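Local coordinates for hypothetical protein (Legionella pneumophila subsp. pneumophila, PDB 4KH9), which is of unknown function but binds calcium and is built from three domains, the second and third probably E-set-like, at residues A[190-202]-A[211-225]. Numbering follows the deposited sequence.
Sequences TEYDVNDVDARLV and LNLTKLKSNVFEGTA
Lys215 NZ is gripped by three oxygens from consecutive residues, Asp193, Val194 and Asn195. Its chain is extended, with CG anti to the backbone N (chi1 -166°), carrying the ammonium across. NZ forms a salt bridge with Asp193 OD1 at 2.9 Å, on the syn side but 30° out of the carboxylate plane. It also donates to Val194 O at 2.8 Å and to Asn195 OD1, both from above the carbonyl plane. Val194 N donates to Ser218 O at 2.7 Å in a nearly straight bond, and Ser218 OG donates to Tyr192 O.

Phe221 fills the middle. Val197 CG2 lies over one ring face, 3.7 Å from the centroid, as a CH-pi contact. Lys215 CA lies over the opposite face, near the rim, and Val194 O meets the ring edge in plane. Leu213 CD1 packs on Val197 CG1, and its CD2 approaches Ala199 CB.

At the far end Leu211 N donates to Ala199 O at 3.1 Å. A water bridges Ala199 N and Leu211 O. Leu201 crosses Leu211 at about a right angle and sets CD1 on Ala225 CB. Ile183 of strand 178-186 touches Ala199, and Leu185 touches Val194. Asp196 and Asp198, pointing away from 211-225, belong to a calcium site of this protein. Strand 220-225 pairs antiparallel with 212-217, and 196-202 splays from it: an antiparallel beta hairpin, consistent with an E-set-like beta-sandwich in the central domain.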
ATOM      1  N   THR A 190      24.303  -4.540  15.476  1.00 59.75           N
ATOM      2  CA  THR A 190      23.583  -4.529  16.755  1.00 58.78           C
ATOM      3  C   THR A 190      22.321  -5.413  16.743  1.00 60.33           C
ATOM      4  O   THR A 190      21.566  -5.434  15.767  1.00 59.98           O
ATOM      5  CB  THR A 190      23.177  -3.072  17.088  1.00 68.18           C
ATOM      6  OG1 THR A 190      24.298  -2.195  16.973  1.00 71.79           O
ATOM      7  CG2 THR A 190      22.564  -2.927  18.463  1.00 67.04           C
ATOM      8  N   GLU A 191      22.068  -6.083  17.869  1.00 54.98           N
ATOM      9  CA  GLU A 191      20.879  -6.901  18.102  1.00 54.10           C
ATOM     10  C   GLU A 191      19.989  -6.125  19.055  1.00 54.32           C
ATOM     11  O   GLU A 191      20.396  -5.850  20.195  1.00 54.75           O
ATOM     12  CB  GLU A 191      21.237  -8.307  18.648  1.00 56.47           C
ATOM     13  CG  GLU A 191      21.995  -9.210  17.677  1.00 69.75           C
ATOM     14  CD  GLU A 191      21.239  -9.714  16.459  1.00103.32           C
ATOM     15  OE1 GLU A 191      20.063 -10.121  16.601  1.00100.97           O
ATOM     16  OE2 GLU A 191      21.850  -9.755  15.368  1.00108.88           O
ATOM     17  N   TYR A 192      18.825  -5.677  18.562  1.00 46.29           N
ATOM     18  CA  TYR A 192      17.909  -4.888  19.393  1.00 44.71           C
ATOM     19  C   TYR A 192      16.891  -5.775  20.077  1.00 41.15           C
ATOM     20  O   TYR A 192      16.610  -6.878  19.593  1.00 37.88           O
ATOM     21  CB  TYR A 192      17.157  -3.826  18.554  1.00 46.08           C
ATOM     22  CG  TYR A 192      18.040  -2.834  17.822  1.00 48.32           C
ATOM     23  CD1 TYR A 192      18.791  -1.891  18.518  1.00 50.42           C
ATOM     24  CD2 TYR A 192      18.079  -2.804  16.433  1.00 49.01           C
ATOM     25  CE1 TYR A 192      19.584  -0.958  17.847  1.00 51.90           C
ATOM     26  CE2 TYR A 192      18.854  -1.866  15.751  1.00 49.96           C
ATOM     27  CZ  TYR A 192      19.616  -0.951  16.464  1.00 58.71           C
ATOM     28  OH  TYR A 192      20.396  -0.024  15.807  1.00 61.66           O
ATOM     29  N   ASP A 193      16.332  -5.264  21.175  1.00 36.64           N
ATOM     30  CA  ASP A 193      15.201  -5.804  21.912  1.00 36.80           C
ATOM     31  C   ASP A 193      14.085  -4.792  21.835  1.00 41.58           C
ATOM     32  O   ASP A 193      14.214  -3.682  22.359  1.00 42.66           O
ATOM     33  CB  ASP A 193      15.514  -6.166  23.358  1.00 39.53           C
ATOM     34  CG  ASP A 193      14.298  -6.853  24.009  1.00 48.01           C
ATOM     35  OD1 ASP A 193      13.810  -7.856  23.446  1.00 45.74           O
ATOM     36  OD2 ASP A 193      13.765  -6.307  24.993  1.00 58.04           O
ATOM     37  N   VAL A 194      13.012  -5.146  21.131  1.00 37.42           N
ATOM     38  CA  VAL A 194      11.893  -4.240  20.884  1.00 35.97           C
ATOM     39  C   VAL A 194      10.665  -4.651  21.710  1.00 39.67           C
ATOM     40  O   VAL A 194      10.314  -5.818  21.726  1.00 37.75           O
ATOM     41  CB  VAL A 194      11.566  -4.202  19.360  1.00 38.47           C
ATOM     42  CG1 VAL A 194      10.396  -3.273  19.063  1.00 37.64           C
ATOM     43  CG2 VAL A 194      12.792  -3.775  18.546  1.00 38.19           C
ATOM     44  N   ASN A 195      10.004  -3.669  22.341  1.00 38.43           N
ATOM     45  CA  ASN A 195       8.774  -3.859  23.090  1.00 40.69           C
ATOM     46  C   ASN A 195       7.746  -2.775  22.712  1.00 46.57           C
ATOM     47  O   ASN A 195       6.547  -3.028  22.825  1.00 49.53           O
ATOM     48  CB  ASN A 195       9.034  -3.861  24.598  1.00 44.54           C
ATOM     49  CG  ASN A 195       9.777  -5.075  25.113  1.00 67.23           C
ATOM     50  OD1 ASN A 195       9.313  -6.215  24.993  1.00 62.75           O
ATOM     51  ND2 ASN A 195      10.934  -4.856  25.730  1.00 57.63           N
ATOM     52  N   ASP A 196       8.201  -1.581  22.266  1.00 38.96           N
ATOM     53  CA  ASP A 196       7.272  -0.522  21.909  1.00 37.57           C
ATOM     54  C   ASP A 196       7.038  -0.554  20.388  1.00 37.62           C
ATOM     55  O   ASP A 196       7.853  -0.046  19.596  1.00 35.20           O
ATOM     56  CB  ASP A 196       7.782   0.852  22.411  1.00 39.55           C
ATOM     57  CG  ASP A 196       6.796   2.015  22.308  1.00 48.48           C
ATOM     58  OD1 ASP A 196       5.645   1.786  21.881  1.00 50.75           O
ATOM     59  OD2 ASP A 196       7.188   3.157  22.638  1.00 49.88           O
ATOM     60  N   VAL A 197       5.956  -1.245  19.991  1.00 32.74           N
ATOM     61  CA  VAL A 197       5.523  -1.420  18.588  1.00 32.21           C
ATOM     62  C   VAL A 197       4.043  -1.129  18.475  1.00 34.84           C
ATOM     63  O   VAL A 197       3.251  -1.660  19.249  1.00 32.95           O
ATOM     64  CB  VAL A 197       5.809  -2.844  18.016  1.00 37.41           C
ATOM     65  CG1 VAL A 197       5.425  -2.962  16.534  1.00 36.08           C
ATOM     66  CG2 VAL A 197       7.230  -3.292  18.232  1.00 37.90           C
ATOM     67  N   ASP A 198       3.653  -0.360  17.466  1.00 32.94           N
ATOM     68  CA  ASP A 198       2.237  -0.076  17.168  1.00 33.41           C
ATOM     69  C   ASP A 198       2.029  -0.329  15.682  1.00 33.31           C
ATOM     70  O   ASP A 198       2.921   0.011  14.901  1.00 31.39           O
ATOM     71  CB  ASP A 198       1.877   1.384  17.542  1.00 36.50           C
ATOM     72  CG  ASP A 198       2.257   1.817  18.949  1.00 61.36           C
ATOM     73  OD1 ASP A 198       1.758   1.197  19.919  1.00 63.81           O
ATOM     74  OD2 ASP A 198       3.054   2.782  19.084  1.00 74.52           O
ATOM     75  N   ALA A 199       0.916  -0.947  15.281  1.00 27.04           N
ATOM     76  CA  ALA A 199       0.664  -1.203  13.852  1.00 25.30           C
ATOM     77  C   ALA A 199      -0.836  -1.230  13.578  1.00 28.40           C
ATOM     78  O   ALA A 199      -1.623  -1.660  14.425  1.00 28.64           O
ATOM     79  CB  ALA A 199       1.323  -2.514  13.413  1.00 26.38           C
ATOM     80  N   ARG A 200      -1.234  -0.738  12.406  1.00 25.75           N
ATOM     81  CA  ARG A 200      -2.637  -0.702  12.021  1.00 26.35           C
ATOM     82  C   ARG A 200      -2.755  -0.738  10.532  1.00 28.28           C
ATOM     83  O   ARG A 200      -1.786  -0.527   9.825  1.00 30.40           O
ATOM     84  CB  ARG A 200      -3.326   0.567  12.587  1.00 28.35           C
ATOM     85  CG  ARG A 200      -2.719   1.873  12.005  1.00 29.04           C
ATOM     86  CD  ARG A 200      -3.445   3.080  12.547  1.00 36.33           C
ATOM     87  NE  ARG A 200      -3.018   4.317  11.887  1.00 39.90           N
ATOM     88  CZ  ARG A 200      -3.594   5.500  12.082  1.00 51.28           C
ATOM     89  NH1 ARG A 200      -4.619   5.616  12.920  1.00 36.88           N
ATOM     90  NH2 ARG A 200      -3.151   6.575  11.442  1.00 39.59           N
ATOM     91  N   LEU A 201      -3.972  -0.929  10.062  1.00 25.81           N
ATOM     92  CA  LEU A 201      -4.319  -0.940   8.632  1.00 23.39           C
ATOM     93  C   LEU A 201      -5.178   0.264   8.376  1.00 27.86           C
ATOM     94  O   LEU A 201      -6.122   0.496   9.132  1.00 26.01           O
ATOM     95  CB  LEU A 201      -5.052  -2.254   8.256  1.00 21.72           C
ATOM     96  CG  LEU A 201      -4.340  -3.541   8.697  1.00 25.79           C
ATOM     97  CD1 LEU A 201      -5.201  -4.793   8.371  1.00 23.70           C
ATOM     98  CD2 LEU A 201      -2.945  -3.648   8.049  1.00 25.94           C
ATOM     99  N   VAL A 202      -4.846   1.045   7.337  1.00 27.56           N
ATOM    100  CA  VAL A 202      -5.590   2.266   6.991  1.00 28.54           C
ATOM    101  C   VAL A 202      -6.155   2.106   5.578  1.00 31.53           C
ATOM    102  O   VAL A 202      -5.430   1.854   4.619  1.00 30.96           O
ATOM    103  CB  VAL A 202      -4.715   3.558   7.138  1.00 32.55           C
ATOM    104  CG1 VAL A 202      -5.560   4.811   6.895  1.00 33.42           C
ATOM    105  CG2 VAL A 202      -4.075   3.643   8.530  1.00 32.03           C
ATOM    106  N   LEU A 211      -3.860  -3.832  14.328  1.00 31.94           N
ATOM    107  CA  LEU A 211      -3.290  -5.179  14.224  1.00 30.91           C
ATOM    108  C   LEU A 211      -3.032  -5.708  15.575  1.00 34.33           C
ATOM    109  O   LEU A 211      -2.523  -4.955  16.405  1.00 33.46           O
ATOM    110  CB  LEU A 211      -1.957  -5.212  13.452  1.00 30.70           C
ATOM    111  CG  LEU A 211      -1.853  -5.179  11.971  1.00 35.51           C
ATOM    112  CD1 LEU A 211      -0.395  -5.485  11.612  1.00 35.95           C
ATOM    113  CD2 LEU A 211      -2.706  -6.248  11.294  1.00 33.95           C
ATOM    114  N   ASN A 212      -3.311  -6.999  15.798  1.00 29.76           N
ATOM    115  CA  ASN A 212      -3.025  -7.670  17.062  1.00 29.59           C
ATOM    116  C   ASN A 212      -1.632  -8.256  16.943  1.00 35.45           C
ATOM    117  O   ASN A 212      -1.391  -9.097  16.060  1.00 34.72           O
ATOM    118  CB  ASN A 212      -4.097  -8.716  17.327  1.00 25.51           C
ATOM    119  CG  ASN A 212      -5.495  -8.124  17.377  1.00 43.27           C
ATOM    120  OD1 ASN A 212      -6.396  -8.515  16.630  1.00 42.34           O
ATOM    121  ND2 ASN A 212      -5.693  -7.133  18.220  1.00 33.98           N
ATOM    122  N   LEU A 213      -0.705  -7.794  17.784  1.00 31.60           N
ATOM    123  CA  LEU A 213       0.701  -8.164  17.678  1.00 31.92           C
ATOM    124  C   LEU A 213       1.160  -9.244  18.651  1.00 33.61           C
ATOM    125  O   LEU A 213       0.685  -9.359  19.789  1.00 31.28           O
ATOM    126  CB  LEU A 213       1.594  -6.900  17.909  1.00 31.94           C
ATOM    127  CG  LEU A 213       1.374  -5.720  16.949  1.00 36.67           C
ATOM    128  CD1 LEU A 213       1.993  -4.437  17.512  1.00 36.16           C
ATOM    129  CD2 LEU A 213       1.930  -6.015  15.582  1.00 38.88           C
ATOM    130  N   THR A 214       2.177  -9.993  18.197  1.00 31.17           N
ATOM    131  CA  THR A 214       2.873 -11.002  18.994  1.00 31.16           C
ATOM    132  C   THR A 214       4.333 -10.856  18.723  1.00 33.84           C
ATOM    133  O   THR A 214       4.716 -10.702  17.587  1.00 33.66           O
ATOM    134  CB  THR A 214       2.380 -12.462  18.724  1.00 33.85           C
ATOM    135  OG1 THR A 214       2.498 -12.735  17.332  1.00 37.27           O
ATOM    136  CG2 THR A 214       0.949 -12.709  19.159  1.00 29.31           C
ATOM    137  N   LYS A 215       5.150 -10.905  19.765  1.00 33.00           N
ATOM    138  CA  LYS A 215       6.596 -10.849  19.688  1.00 32.48           C
ATOM    139  C   LYS A 215       7.118 -12.223  19.259  1.00 39.50           C
ATOM    140  O   LYS A 215       6.861 -13.228  19.938  1.00 38.89           O
ATOM    141  CB  LYS A 215       7.168 -10.418  21.052  1.00 34.20           C
ATOM    142  CG  LYS A 215       8.636 -10.005  20.973  1.00 37.34           C
ATOM    143  CD  LYS A 215       9.050  -9.241  22.199  1.00 39.44           C
ATOM    144  CE  LYS A 215      10.534  -8.954  22.181  1.00 40.54           C
ATOM    145  NZ  LYS A 215      10.932  -8.085  23.332  1.00 36.12           N
ATOM    146  N   LEU A 216       7.831 -12.281  18.133  1.00 39.69           N
ATOM    147  CA  LEU A 216       8.371 -13.551  17.615  1.00 42.13           C
ATOM    148  C   LEU A 216       9.842 -13.733  18.059  1.00 48.24           C
ATOM    149  O   LEU A 216      10.237 -14.829  18.458  1.00 50.07           O
ATOM    150  CB  LEU A 216       8.233 -13.603  16.088  1.00 42.71           C
ATOM    151  CG  LEU A 216       8.678 -14.891  15.381  1.00 50.71           C
ATOM    152  CD1 LEU A 216       7.661 -16.027  15.584  1.00 52.42           C
ATOM    153  CD2 LEU A 216       8.894 -14.655  13.892  1.00 52.72           C
ATOM    154  N   LYS A 217      10.624 -12.646  17.997  1.00 44.82           N
ATOM    155  CA  LYS A 217      12.041 -12.528  18.371  1.00 43.90           C
ATOM    156  C   LYS A 217      12.237 -11.219  19.095  1.00 43.79           C
ATOM    157  O   LYS A 217      11.328 -10.399  19.091  1.00 41.81           O
ATOM    158  CB  LYS A 217      12.957 -12.583  17.119  1.00 46.42           C
ATOM    159  CG  LYS A 217      12.974 -13.910  16.372  1.00 59.88           C
ATOM    160  CD  LYS A 217      13.834 -13.867  15.100  1.00 68.85           C
ATOM    161  CE  LYS A 217      15.295 -13.448  15.274  1.00 79.39           C
ATOM    162  NZ  LYS A 217      16.036 -14.277  16.264  1.00 86.64           N
ATOM    163  N   SER A 218      13.430 -10.975  19.664  1.00 40.55           N
ATOM    164  CA  SER A 218      13.721  -9.702  20.328  1.00 38.76           C
ATOM    165  C   SER A 218      13.473  -8.506  19.371  1.00 38.97           C
ATOM    166  O   SER A 218      13.006  -7.461  19.824  1.00 38.12           O
ATOM    167  CB  SER A 218      15.157  -9.677  20.841  1.00 41.91           C
ATOM    168  OG  SER A 218      16.095  -9.761  19.778  1.00 48.66           O
ATOM    169  N   ASN A 219      13.731  -8.683  18.056  1.00 32.66           N
ATOM    170  CA  ASN A 219      13.581  -7.610  17.073  1.00 33.08           C
ATOM    171  C   ASN A 219      12.502  -7.901  15.993  1.00 37.61           C
ATOM    172  O   ASN A 219      12.449  -7.177  15.003  1.00 38.93           O
ATOM    173  CB  ASN A 219      14.937  -7.370  16.374  1.00 32.51           C
ATOM    174  CG  ASN A 219      15.357  -8.525  15.482  1.00 51.60           C
ATOM    175  OD1 ASN A 219      15.193  -9.712  15.817  1.00 41.58           O
ATOM    176  ND2 ASN A 219      15.797  -8.205  14.283  1.00 42.80           N
ATOM    177  N   VAL A 220      11.708  -8.978  16.134  1.00 32.77           N
ATOM    178  CA  VAL A 220      10.700  -9.337  15.129  1.00 31.17           C
ATOM    179  C   VAL A 220       9.317  -9.497  15.791  1.00 35.53           C
ATOM    180  O   VAL A 220       9.174 -10.176  16.826  1.00 35.73           O
ATOM    181  CB  VAL A 220      11.106 -10.634  14.362  1.00 35.10           C
ATOM    182  CG1 VAL A 220      10.077 -11.007  13.299  1.00 34.39           C
ATOM    183  CG2 VAL A 220      12.503 -10.514  13.739  1.00 35.35           C
ATOM    184  N   PHE A 221       8.305  -8.910  15.141  1.00 31.24           N
ATOM    185  CA  PHE A 221       6.900  -8.969  15.533  1.00 31.50           C
ATOM    186  C   PHE A 221       6.055  -9.450  14.387  1.00 32.34           C
ATOM    187  O   PHE A 221       6.317  -9.107  13.236  1.00 28.23           O
ATOM    188  CB  PHE A 221       6.380  -7.587  15.996  1.00 33.61           C
ATOM    189  CG  PHE A 221       6.724  -7.261  17.434  1.00 36.79           C
ATOM    190  CD1 PHE A 221       8.014  -6.871  17.790  1.00 41.58           C
ATOM    191  CD2 PHE A 221       5.769  -7.360  18.431  1.00 39.23           C
ATOM    192  CE1 PHE A 221       8.335  -6.597  19.126  1.00 42.18           C
ATOM    193  CE2 PHE A 221       6.085  -7.060  19.757  1.00 42.32           C
ATOM    194  CZ  PHE A 221       7.368  -6.691  20.097  1.00 40.34           C
ATOM    195  N   GLU A 222       4.998 -10.202  14.719  1.00 29.31           N
ATOM    196  CA  GLU A 222       3.974 -10.594  13.755  1.00 30.17           C
ATOM    197  C   GLU A 222       2.679  -9.932  14.148  1.00 33.59           C
ATOM    198  O   GLU A 222       2.409  -9.783  15.333  1.00 34.13           O
ATOM    199  CB  GLU A 222       3.821 -12.116  13.681  1.00 33.22           C
ATOM    200  CG  GLU A 222       4.989 -12.810  13.002  1.00 47.48           C
ATOM    201  CD  GLU A 222       4.898 -14.323  12.992  1.00 79.41           C
ATOM    202  OE1 GLU A 222       4.617 -14.910  14.064  1.00 82.11           O
ATOM    203  OE2 GLU A 222       5.176 -14.924  11.929  1.00 77.03           O
ATOM    204  N   GLY A 223       1.895  -9.513  13.168  1.00 29.40           N
ATOM    205  CA  GLY A 223       0.616  -8.882  13.437  1.00 28.81           C
ATOM    206  C   GLY A 223      -0.491  -9.504  12.611  1.00 33.32           C
ATOM    207  O   GLY A 223      -0.265  -9.857  11.459  1.00 33.01           O
ATOM    208  N   THR A 224      -1.683  -9.671  13.192  1.00 29.22           N
ATOM    209  CA  THR A 224      -2.834 -10.177  12.450  1.00 29.12           C
ATOM    210  C   THR A 224      -4.041  -9.285  12.663  1.00 32.20           C
ATOM    211  O   THR A 224      -4.144  -8.617  13.693  1.00 30.00           O
ATOM    212  CB  THR A 224      -3.215 -11.637  12.807  1.00 34.13           C
ATOM    213  OG1 THR A 224      -3.685 -11.704  14.153  1.00 34.19           O
ATOM    214  CG2 THR A 224      -2.099 -12.627  12.576  1.00 34.31           C
ATOM    215  N   ALA A 225      -4.967  -9.328  11.698  1.00 29.49           N
ATOM    216  CA  ALA A 225      -6.279  -8.697  11.714  1.00 31.07           C
ATOM    217  C   ALA A 225      -7.151  -9.331  10.652  1.00 34.30           C
ATOM    218  O   ALA A 225      -6.635  -9.811   9.641  1.00 35.10           O
ATOM    219  CB  ALA A 225      -6.153  -7.190  11.468  1.00 32.87           C
TER
HETATM  220  O   HOH W   1      -0.742  -2.515  17.280  1.00 49.33           O